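Local structure of glycosyl hydrolase family 2, TIM barrel domain protein (Parabacteroides merdae ATCC 43184, 6DXU) at residues N36-K41 / W92-L97; Q117-Y122 / L164-D169; T310-K315 / H509-E514; R324-G329 / P583-T588. The protein probably hydrolyses beta-glucuronides, releasing glucuronic acid, as a glycoside hydrolase family 2 beta-glucuronidase from a human gut bacterium. All coordinates share one frame; numbering follows the deposited sequence.

From the N terminus, contact 1 closes first, where strand 37-41 pairs with strand 90-97 after an excursion of 50 residues that includes edge strand 66-68. Contact 2 follows in series, closing 41 residues to bring strand 118-123 beside strand 162-169. Strands 90-97 and 162-169 are neighbours, which makes contacts 1 and 2 parts of one antiparallel sheet in the sugar-binding domain, their centres 11 Å apart. Contacts 3 and 4 lie in the TIM barrel region, with centres more than 40 Å from the first two. They span 193 and 253 residues and cross along the chain, in the order 310-315, 324-329, 509-514, 583-588. Strand 587-589 sits between 512-513 and 323-331, joining late and early barrel strands.

Contact 1: residues N36-K41 / W92-L97; sequences NWEYLK and WYKTLL
An antiparallel strand pair of the sugar-binding domain brings W37 and Y39 against Y93 and T95. E38 and K94 form a hydrogen-bonded pair, with K94 N donating to E38 O and E38 N to K94 O, both at 3.0 Å; L40 and W92 repeat this beyond the non-hydrogen-bonded pair Y39 and Y93. At the opposite end, T95 OG1, anti to its own N (chi1 -165°), donates to N36 O at 2.7 Å from above the carbonyl plane. T95 CG2 lies over the W37 six-membered ring, 3.6 Å from its centroid, in a CH-pi contact. W37 CE3 meets Y93 CB at 3.7 Å. In this sheet of the jelly-roll-like domain of family 2 enzymes, W37 touches V68 and I166 of the flanking strands. Replacing W37 by an alanine would probably leave T95 CG2 without its aromatic face and open a gap beside Y93 CB. The Y39 and Y93 rings meet obliquely, their planes 35° apart, while Y93 OH is hydrogen-bonded to H72 ND1 and L190 N. On the other face, E38 OE2 touches K94 CE at 3.2 Å but stays 4.1 Å from K94 NZ; a water bridges E38 OE1 to that ammonium, itself in cation-pi contact with W65.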
# COMPACT_ATOMS: atom_id res chain seq x y z
N ASN D 36 36.00 3.73 -13.01
CA ASN D 36 35.33 2.51 -13.49
C ASN D 36 33.83 2.54 -13.25
O ASN D 36 33.23 1.53 -12.85
CB ASN D 36 35.97 1.26 -12.86
CG ASN D 36 37.46 1.19 -13.16
OD1 ASN D 36 37.88 1.39 -14.30
ND2 ASN D 36 38.26 0.96 -12.13
N TRP D 37 33.22 3.69 -13.49
CA TRP D 37 31.77 3.84 -13.45
C TRP D 37 31.22 4.02 -14.86
O TRP D 37 31.91 4.52 -15.75
CB TRP D 37 31.36 5.04 -12.59
CG TRP D 37 31.53 4.80 -11.11
CD1 TRP D 37 32.64 5.05 -10.36
CD2 TRP D 37 30.53 4.32 -10.20
NE1 TRP D 37 32.41 4.72 -9.05
CE2 TRP D 37 31.11 4.29 -8.92
CE3 TRP D 37 29.20 3.91 -10.36
CZ2 TRP D 37 30.41 3.86 -7.79
CZ3 TRP D 37 28.50 3.48 -9.23
CH2 TRP D 37 29.10 3.46 -7.97
N GLU D 38 29.96 3.63 -15.04
CA GLU D 38 29.21 3.95 -16.24
C GLU D 38 27.91 4.63 -15.87
O GLU D 38 27.30 4.33 -14.84
CB GLU D 38 28.94 2.71 -17.07
CG GLU D 38 30.21 2.06 -17.59
CD GLU D 38 29.91 0.72 -18.23
OE1 GLU D 38 29.83 0.66 -19.47
OE2 GLU D 38 29.72 -0.27 -17.48
N TYR D 39 27.45 5.51 -16.76
CA TYR D 39 26.29 6.36 -16.51
C TYR D 39 25.29 6.18 -17.64
O TYR D 39 25.66 6.15 -18.81
CB TYR D 39 26.72 7.83 -16.43
CG TYR D 39 25.59 8.82 -16.62
CD1 TYR D 39 24.55 8.88 -15.71
CD2 TYR D 39 25.58 9.71 -17.68
CE1 TYR D 39 23.51 9.79 -15.88
CE2 TYR D 39 24.56 10.63 -17.84
CZ TYR D 39 23.52 10.66 -16.93
OH TYR D 39 22.48 11.55 -17.05
N LEU D 40 24.01 6.07 -17.28
CA LEU D 40 22.92 6.02 -18.25
C LEU D 40 21.92 7.12 -17.93
O LEU D 40 21.33 7.13 -16.85
CB LEU D 40 22.22 4.66 -18.25
CG LEU D 40 21.05 4.57 -19.24
CD1 LEU D 40 21.61 4.54 -20.68
CD2 LEU D 40 20.22 3.35 -18.99
N LYS D 41 21.74 8.05 -18.87
CA LYS D 41 20.66 9.03 -18.74
C LYS D 41 19.33 8.33 -19.01
O LYS D 41 19.15 7.72 -20.06
CB LYS D 41 20.88 10.18 -19.72
CG LYS D 41 19.76 11.23 -19.75
CD LYS D 41 19.94 12.19 -20.94
CE LYS D 41 18.73 13.11 -21.19
NZ LYS D 41 17.50 12.39 -21.69
N TRP D 92 21.06 6.36 -14.12
CA TRP D 92 21.64 5.23 -13.41
C TRP D 92 23.17 5.26 -13.48
O TRP D 92 23.75 5.71 -14.46
CB TRP D 92 21.16 3.93 -14.01
CG TRP D 92 19.76 3.54 -13.60
CD1 TRP D 92 18.58 4.01 -14.13
CD2 TRP D 92 19.40 2.59 -12.59
NE1 TRP D 92 17.50 3.39 -13.51
CE2 TRP D 92 17.99 2.51 -12.56
CE3 TRP D 92 20.14 1.79 -11.71
CZ2 TRP D 92 17.30 1.68 -11.69
CZ3 TRP D 92 19.45 0.95 -10.84
CH2 TRP D 92 18.05 0.91 -10.84
N TYR D 93 23.80 4.72 -12.43
CA TYR D 93 25.24 4.49 -12.41
C TYR D 93 25.49 3.03 -12.09
O TYR D 93 24.76 2.44 -11.29
CB TYR D 93 25.95 5.36 -11.33
CG TYR D 93 25.80 6.84 -11.52
CD1 TYR D 93 26.75 7.56 -12.24
CD2 TYR D 93 24.73 7.53 -10.97
CE1 TYR D 93 26.63 8.94 -12.41
CE2 TYR D 93 24.60 8.90 -11.13
CZ TYR D 93 25.56 9.60 -11.85
OH TYR D 93 25.45 10.96 -12.02
N LYS D 94 26.53 2.44 -12.66
CA LYS D 94 26.89 1.09 -12.26
C LYS D 94 28.40 0.94 -12.22
O LYS D 94 29.12 1.56 -13.01
CB LYS D 94 26.29 0.01 -13.18
CG LYS D 94 26.82 0.03 -14.60
CD LYS D 94 26.07 -0.99 -15.48
CE LYS D 94 26.65 -0.98 -16.89
NZ LYS D 94 25.97 -1.96 -17.80
N THR D 95 28.86 0.10 -11.30
CA THR D 95 30.27 -0.26 -11.20
C THR D 95 30.34 -1.71 -10.71
O THR D 95 29.34 -2.28 -10.26
CB THR D 95 31.05 0.69 -10.26
OG1 THR D 95 32.46 0.52 -10.45
CG2 THR D 95 30.71 0.42 -8.79
N LEU D 96 31.51 -2.30 -10.81
CA LEU D 96 31.78 -3.59 -10.20
C LEU D 96 32.75 -3.30 -9.05
O LEU D 96 33.91 -2.95 -9.29
CB LEU D 96 32.37 -4.56 -11.22
CG LEU D 96 31.49 -4.86 -12.44
CD1 LEU D 96 32.20 -5.76 -13.45
CD2 LEU D 96 30.17 -5.48 -12.01
N LEU D 97 32.30 -3.52 -7.82
CA LEU D 97 33.08 -3.13 -6.66
C LEU D 97 34.06 -4.22 -6.33
O LEU D 97 33.67 -5.38 -6.19
CB LEU D 97 32.20 -2.90 -5.43
CG LEU D 97 31.41 -1.63 -5.25
CD1 LEU D 97 30.55 -1.78 -3.99
CD2 LEU D 97 32.42 -0.53 -5.08
O HOH W 1 33.21 -1.31 -13.16
O HOH W 2 27.66 -1.30 -20.17

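Contact 2: residues Q117-Y122 / L164-D169; sequences QKTDVY and LSIRCD
K118 to Y122 run antiparallel to S165 to D169, the two strand axes 4.7 Å apart and their directions 170° from each other. Both strands belong to the antiparallel sheet of the sugar-binding domain, one layer of a beta-sandwich. D120 with R167 and Y122 with S165 are hydrogen-bonded pairs, each joined in both directions. At the end, D169 O accepts from two successive amides, K118 N and Q117 N, the latter from well above the carbonyl plane; a cis peptide bond precedes Q117.

On the inward face, T119 CG2 meets I166 CG2 at 3.5 Å, and V121 CG1 meets L164 CD1 at 3.8 Å. V121 and I166 both reach F112 of strand 107-112 in the second sheet, so they pack between the layers.

The other face, where Y122 also lies, carries the charged residues. R167, its CG anti to the backbone N (chi1 -179°) and its chain extended to NE, sends NH1 to D169 OD2 on the same strand, a salt bridge of 3.3 Å that meets the carboxylate from above its plane. R167 NH2 has a second anionic partner in D43, and D120 OD1 is held by H127 NE2. K118 NZ forms a salt bridge with D173, a residue of a sodium site. Two waters, each accepting from K118 NZ at 3.0 Å, donate separately to D169 O and D169 OD2.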
# COMPACT_ATOMS: atom_id res chain seq x y z
N GLN D 117 18.40 13.73 -6.79
CA GLN D 117 17.81 14.27 -5.56
C GLN D 117 17.22 13.11 -4.73
O GLN D 117 17.29 13.10 -3.50
CB GLN D 117 16.70 15.28 -5.89
CG GLN D 117 17.21 16.55 -6.61
CD GLN D 117 18.05 17.43 -5.70
OE1 GLN D 117 17.72 17.63 -4.53
NE2 GLN D 117 19.12 17.98 -6.24
N LYS D 118 16.62 12.15 -5.43
CA LYS D 118 16.15 10.90 -4.85
C LYS D 118 17.07 9.80 -5.34
O LYS D 118 17.28 9.66 -6.56
CB LYS D 118 14.71 10.61 -5.26
CG LYS D 118 13.71 11.72 -4.90
CD LYS D 118 12.26 11.21 -5.06
CE LYS D 118 11.25 12.34 -4.81
NZ LYS D 118 11.08 13.22 -6.01
N THR D 119 17.63 9.02 -4.42
CA THR D 119 18.62 8.02 -4.78
C THR D 119 18.17 6.66 -4.25
O THR D 119 17.65 6.57 -3.14
CB THR D 119 20.01 8.40 -4.21
OG1 THR D 119 20.39 9.70 -4.70
CG2 THR D 119 21.07 7.38 -4.63
N ASP D 120 18.36 5.62 -5.06
CA ASP D 120 18.10 4.25 -4.65
C ASP D 120 19.33 3.41 -4.99
O ASP D 120 19.91 3.55 -6.07
CB ASP D 120 16.84 3.68 -5.33
CG ASP D 120 15.57 4.34 -4.81
OD1 ASP D 120 15.09 3.92 -3.73
OD2 ASP D 120 15.10 5.30 -5.44
N VAL D 121 19.72 2.54 -4.06
CA VAL D 121 20.99 1.84 -4.13
C VAL D 121 20.72 0.35 -4.17
O VAL D 121 19.96 -0.17 -3.35
CB VAL D 121 21.86 2.19 -2.90
CG1 VAL D 121 23.23 1.53 -2.99
CG2 VAL D 121 21.97 3.68 -2.80
N TYR D 122 21.40 -0.36 -5.09
CA TYR D 122 21.21 -1.80 -5.26
C TYR D 122 22.55 -2.53 -5.20
O TYR D 122 23.53 -2.10 -5.82
CB TYR D 122 20.55 -2.12 -6.59
CG TYR D 122 19.18 -1.55 -6.73
CD1 TYR D 122 19.01 -0.24 -7.13
CD2 TYR D 122 18.04 -2.32 -6.44
CE1 TYR D 122 17.74 0.30 -7.26
CE2 TYR D 122 16.77 -1.79 -6.58
CZ TYR D 122 16.64 -0.47 -6.98
OH TYR D 122 15.39 0.10 -7.12
N LEU D 164 27.33 -2.90 -8.09
CA LEU D 164 26.67 -1.83 -7.38
C LEU D 164 25.99 -0.98 -8.44
O LEU D 164 26.64 -0.52 -9.38
CB LEU D 164 27.70 -1.00 -6.59
CG LEU D 164 27.19 0.28 -5.93
CD1 LEU D 164 26.12 -0.03 -4.91
CD2 LEU D 164 28.35 1.07 -5.28
N SER D 165 24.68 -0.79 -8.30
CA SER D 165 23.91 -0.00 -9.25
C SER D 165 23.16 1.04 -8.44
O SER D 165 22.56 0.71 -7.41
CB SER D 165 22.93 -0.88 -10.06
OG SER D 165 23.60 -2.02 -10.58
N ILE D 166 23.19 2.28 -8.90
CA ILE D 166 22.62 3.39 -8.15
C ILE D 166 21.75 4.19 -9.11
O ILE D 166 22.19 4.56 -10.19
CB ILE D 166 23.71 4.29 -7.54
CG1 ILE D 166 24.55 3.50 -6.52
CG2 ILE D 166 23.07 5.52 -6.89
CD1 ILE D 166 25.86 4.21 -6.03
N ARG D 167 20.51 4.42 -8.71
CA ARG D 167 19.59 5.25 -9.47
C ARG D 167 19.50 6.60 -8.78
O ARG D 167 19.25 6.66 -7.58
CB ARG D 167 18.21 4.58 -9.55
CG ARG D 167 17.15 5.35 -10.37
CD ARG D 167 15.78 4.66 -10.16
NE ARG D 167 14.73 5.11 -11.07
CZ ARG D 167 13.87 6.10 -10.81
NH1 ARG D 167 13.97 6.79 -9.69
NH2 ARG D 167 12.92 6.41 -11.69
N CYS D 168 19.75 7.68 -9.53
CA CYS D 168 19.54 9.03 -9.03
C CYS D 168 18.44 9.68 -9.85
O CYS D 168 18.32 9.43 -11.05
CB CYS D 168 20.82 9.90 -9.09
SG CYS D 168 22.11 9.37 -7.96
N ASP D 169 17.66 10.54 -9.21
CA ASP D 169 16.47 11.08 -9.85
C ASP D 169 16.31 12.52 -9.42
O ASP D 169 16.12 12.80 -8.23
CB ASP D 169 15.24 10.22 -9.47
CG ASP D 169 13.97 10.57 -10.24
OD1 ASP D 169 13.98 11.52 -11.03
OD2 ASP D 169 12.95 9.88 -10.05
O HOH W 3 15.85 6.95 -7.49
O HOH W 4 13.36 14.17 -7.77
O HOH W 5 11.13 11.43 -8.38

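Contact 3: residues T310-K315 / H509-E514; sequences TEFKDK and HFLHVE
The imidazole of H509 carries F312 CB over one face, 3.8 Å from the ring centroid in a CH-pi contact, and has K313 O and D314 OD1 at its edge. H509 ND1 donates to K313 O at 3.2 Å, a weak bond bent to 138°. A water supplements it, donating to K313 O while lying 3.1 Å from H509 ND1; the same water is in the plane of the F312 ring, at its edge. H509 CE1 has D314 OD1 near the ring edge at 3.2 Å, while F312 O approaches the same carbon from above the ring plane, at 3.1 Å. The D314 carboxylate is turned 66° from the imidazole plane and does not lie flat against it. H509 has CG beside its backbone N (chi1 -57°), which carries the ring to the turn at 312-314. The F312 and H509 rings themselves meet obliquely, their centroids 6.0 Å apart, and F312 CE1 reaches L511 CD2 more loosely, at 4.5 Å. An alanine in place of H509 is likely to leave K313 O to its water and to open a gap beside F312 CB.

Further in, F312 and L511 share I424 of strand 422-429, while F312 and H509 both touch M464 of strand 464-468. Strand 310-312 pairs with 318-320, the hairpin that leads into strand 323-331, and strand 512-513 follows H509. The contact thus packs this hairpin against the N-terminal ends of parallel strands, consistent with a plug on the floor of a TIM barrel.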
# COMPACT_ATOMS: atom_id res chain seq x y z
N THR D 310 30.33 34.02 20.25
CA THR D 310 29.64 34.85 19.28
C THR D 310 28.46 35.54 19.94
O THR D 310 27.82 34.97 20.84
CB THR D 310 29.16 34.02 18.06
OG1 THR D 310 28.22 33.04 18.50
CG2 THR D 310 30.32 33.33 17.40
N GLU D 311 28.17 36.77 19.51
CA GLU D 311 27.03 37.48 20.08
C GLU D 311 26.46 38.47 19.07
O GLU D 311 27.19 39.30 18.53
CB GLU D 311 27.41 38.22 21.37
CG GLU D 311 26.23 38.96 22.00
CD GLU D 311 26.61 39.73 23.26
OE1 GLU D 311 27.80 39.75 23.63
OE2 GLU D 311 25.69 40.30 23.89
N PHE D 312 25.15 38.39 18.83
CA PHE D 312 24.41 39.39 18.07
C PHE D 312 23.81 40.37 19.08
O PHE D 312 23.09 39.95 19.99
CB PHE D 312 23.31 38.75 17.23
CG PHE D 312 23.82 38.05 15.99
CD1 PHE D 312 23.89 38.73 14.79
CD2 PHE D 312 24.24 36.73 16.05
CE1 PHE D 312 24.38 38.11 13.63
CE2 PHE D 312 24.73 36.09 14.91
CZ PHE D 312 24.80 36.78 13.70
N LYS D 313 24.10 41.65 18.92
CA LYS D 313 23.57 42.66 19.83
C LYS D 313 22.18 43.09 19.40
O LYS D 313 21.90 43.23 18.21
CB LYS D 313 24.49 43.88 19.85
CG LYS D 313 25.89 43.57 20.32
CD LYS D 313 25.95 43.33 21.81
CE LYS D 313 27.39 43.49 22.34
NZ LYS D 313 27.50 43.06 23.76
N ASP D 314 21.29 43.28 20.38
CA ASP D 314 19.96 43.77 20.08
C ASP D 314 20.04 45.13 19.41
O ASP D 314 20.67 46.05 19.93
CB ASP D 314 19.12 43.86 21.36
CG ASP D 314 19.06 42.55 22.14
OD1 ASP D 314 19.77 41.58 21.77
OD2 ASP D 314 18.29 42.48 23.12
N LYS D 315 19.42 45.24 18.24
CA LYS D 315 19.50 46.43 17.41
C LYS D 315 20.93 46.90 17.22
O LYS D 315 21.20 48.10 17.12
CB LYS D 315 18.64 47.57 17.98
CG LYS D 315 17.18 47.21 18.05
CD LYS D 315 16.51 47.52 16.73
CE LYS D 315 15.02 47.68 16.90
NZ LYS D 315 14.33 46.37 16.89
N HIS D 509 17.69 41.34 15.41
CA HIS D 509 19.02 41.09 14.86
C HIS D 509 18.92 41.12 13.34
O HIS D 509 18.34 40.21 12.74
CB HIS D 509 19.58 39.74 15.34
CG HIS D 509 19.64 39.62 16.83
ND1 HIS D 509 20.29 40.54 17.63
CD2 HIS D 509 19.14 38.68 17.67
CE1 HIS D 509 20.18 40.18 18.89
NE2 HIS D 509 19.49 39.05 18.95
N PHE D 510 19.52 42.14 12.74
CA PHE D 510 19.47 42.36 11.30
C PHE D 510 20.80 41.90 10.72
O PHE D 510 21.86 42.24 11.25
CB PHE D 510 19.21 43.85 11.01
CG PHE D 510 19.51 44.30 9.59
CD1 PHE D 510 20.75 44.82 9.25
CD2 PHE D 510 18.52 44.27 8.61
CE1 PHE D 510 21.01 45.27 7.95
CE2 PHE D 510 18.77 44.71 7.32
CZ PHE D 510 20.01 45.21 6.99
N LEU D 511 20.73 41.12 9.64
CA LEU D 511 21.92 40.70 8.90
C LEU D 511 21.53 40.66 7.44
O LEU D 511 20.59 39.96 7.08
CB LEU D 511 22.40 39.32 9.38
CG LEU D 511 23.53 38.69 8.58
CD1 LEU D 511 24.68 39.66 8.47
CD2 LEU D 511 24.01 37.41 9.24
N HIS D 512 22.23 41.42 6.60
CA HIS D 512 21.80 41.64 5.22
C HIS D 512 22.47 40.61 4.31
O HIS D 512 23.66 40.71 4.04
CB HIS D 512 22.15 43.07 4.81
CG HIS D 512 21.91 43.38 3.36
ND1 HIS D 512 22.42 44.50 2.75
CD2 HIS D 512 21.21 42.72 2.41
CE1 HIS D 512 22.06 44.52 1.49
NE2 HIS D 512 21.31 43.45 1.25
N VAL D 513 21.73 39.62 3.83
CA VAL D 513 22.30 38.67 2.88
C VAL D 513 21.65 38.84 1.51
O VAL D 513 20.42 38.88 1.40
CB VAL D 513 22.23 37.21 3.37
CG1 VAL D 513 23.21 37.00 4.54
CG2 VAL D 513 20.81 36.81 3.73
N GLU D 514 22.50 38.93 0.48
CA GLU D 514 22.21 39.09 -0.95
C GLU D 514 22.14 40.55 -1.33
O GLU D 514 21.24 41.29 -0.90
CB GLU D 514 20.93 38.36 -1.40
CG GLU D 514 20.97 36.85 -1.13
CD GLU D 514 19.88 36.09 -1.85
OE1 GLU D 514 19.38 36.59 -2.89
OE2 GLU D 514 19.52 34.98 -1.39
O HOH W 6 22.33 41.90 15.77

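Contact 4: residues R324-G329 / P583-T588; sequences RLLLRG and PWLTGT
R324 reaches L585 with one edge of its guanidinium: NH2 donates to L585 O at 2.8 Å, nearly straight (170°), in the plane of both groups and on a carbonyl lone pair. P583 O lies over one guanidinium face, 3.4 Å from R324 NH2 but at too poor an angle to bond, and L326 CB backs the opposite face. A bend at chi2 (-96°) turns the arginine toward these carbonyls, and R324 NE donates to a water lying 2.9 Å from L585 O. Alongside, L326 CD1 packs on L585 CD2 at 3.9 Å and on G587 CA at 3.7 Å.

The backbones fix this shell through parallel pairing. L327 N donates to T586 O at 2.9 Å, and T588 N to L327 O at 3.2 Å. G587 has no side chain where a beta carbon would collide with L327 CB, and its backbone angles also suit glycine. T588 OG1 is held in turn by W515 NE1 and Q579 NE2.

Farther out, L325 and L327 rest on L384 of strand 384-388 and W584 packs on helix 496-504, while strand 323-331 runs parallel between 362-364 and 587-589, as neighbouring strands do in a TIM barrel.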
# COMPACT_ATOMS: atom_id res chain seq x y z
N ARG D 324 33.75 43.71 18.30
CA ARG D 324 32.89 43.91 17.14
C ARG D 324 33.59 43.44 15.88
O ARG D 324 34.76 43.77 15.64
CB ARG D 324 32.50 45.39 17.01
CG ARG D 324 31.43 45.65 15.96
CD ARG D 324 31.98 46.08 14.60
NE ARG D 324 30.89 46.27 13.63
CZ ARG D 324 30.84 47.23 12.72
NH1 ARG D 324 31.82 48.13 12.62
NH2 ARG D 324 29.80 47.31 11.90
N LEU D 325 32.88 42.66 15.07
CA LEU D 325 33.38 42.15 13.80
C LEU D 325 32.35 42.41 12.71
O LEU D 325 31.23 41.88 12.78
CB LEU D 325 33.72 40.66 13.88
CG LEU D 325 34.18 40.03 12.57
CD1 LEU D 325 35.56 40.54 12.15
CD2 LEU D 325 34.21 38.51 12.72
N LEU D 326 32.69 43.26 11.75
CA LEU D 326 31.83 43.45 10.59
C LEU D 326 31.92 42.23 9.69
O LEU D 326 33.00 41.89 9.22
CB LEU D 326 32.24 44.71 9.83
CG LEU D 326 31.43 45.02 8.56
CD1 LEU D 326 29.99 45.29 8.91
CD2 LEU D 326 32.03 46.22 7.83
N LEU D 327 30.79 41.55 9.49
CA LEU D 327 30.77 40.38 8.62
C LEU D 327 30.93 40.83 7.17
O LEU D 327 30.16 41.66 6.68
CB LEU D 327 29.47 39.58 8.81
CG LEU D 327 29.30 39.02 10.22
CD1 LEU D 327 27.91 38.44 10.41
CD2 LEU D 327 30.37 37.98 10.53
N ARG D 328 31.97 40.33 6.52
CA ARG D 328 32.34 40.65 5.15
C ARG D 328 32.04 39.41 4.33
O ARG D 328 32.89 38.54 4.17
CB ARG D 328 33.80 41.03 5.07
CG ARG D 328 34.14 42.34 5.76
CD ARG D 328 35.65 42.40 6.00
NE ARG D 328 36.26 43.69 5.69
CZ ARG D 328 35.91 44.87 6.21
NH1 ARG D 328 34.93 44.96 7.10
NH2 ARG D 328 36.56 45.97 5.83
N GLY D 329 30.83 39.34 3.80
CA GLY D 329 30.32 38.06 3.37
C GLY D 329 30.16 37.86 1.88
O GLY D 329 30.14 38.81 1.10
N PRO D 583 28.39 51.67 12.09
CA PRO D 583 28.98 50.90 13.20
C PRO D 583 28.00 49.92 13.83
O PRO D 583 28.45 48.98 14.50
CB PRO D 583 29.44 51.99 14.18
CG PRO D 583 28.52 53.14 13.91
CD PRO D 583 28.21 53.10 12.43
N TRP D 584 26.70 50.11 13.64
CA TRP D 584 25.65 49.24 14.18
C TRP D 584 25.42 47.99 13.34
O TRP D 584 24.63 47.13 13.75
CB TRP D 584 24.33 50.03 14.25
CG TRP D 584 24.07 50.73 12.95
CD1 TRP D 584 24.41 52.01 12.63
CD2 TRP D 584 23.47 50.16 11.78
NE1 TRP D 584 24.04 52.29 11.33
CE2 TRP D 584 23.46 51.17 10.79
CE3 TRP D 584 22.92 48.91 11.47
CZ2 TRP D 584 22.93 50.96 9.51
CZ3 TRP D 584 22.39 48.71 10.19
CH2 TRP D 584 22.41 49.73 9.23
N LEU D 585 26.09 47.87 12.19
CA LEU D 585 25.78 46.84 11.21
C LEU D 585 26.46 45.52 11.58
O LEU D 585 27.67 45.48 11.78
CB LEU D 585 26.23 47.29 9.82
CG LEU D 585 26.09 46.29 8.68
CD1 LEU D 585 24.62 45.96 8.42
CD2 LEU D 585 26.77 46.86 7.44
N THR D 586 25.66 44.45 11.67
CA THR D 586 26.26 43.13 11.81
C THR D 586 27.17 42.83 10.63
O THR D 586 28.34 42.49 10.81
CB THR D 586 25.17 42.06 11.91
OG1 THR D 586 24.27 42.22 10.81
CG2 THR D 586 24.41 42.16 13.27
N GLY D 587 26.65 43.00 9.42
CA GLY D 587 27.42 42.76 8.22
C GLY D 587 26.49 42.45 7.06
O GLY D 587 25.27 42.58 7.16
N THR D 588 27.10 42.09 5.94
CA THR D 588 26.33 41.72 4.75
C THR D 588 27.03 40.58 4.03
O THR D 588 28.17 40.22 4.33
CB THR D 588 26.16 42.87 3.75
OG1 THR D 588 27.38 43.01 3.02
CG2 THR D 588 25.82 44.19 4.44
O HOH W 7 29.35 43.76 13.34
O HOH W 8 29.88 43.19 4.24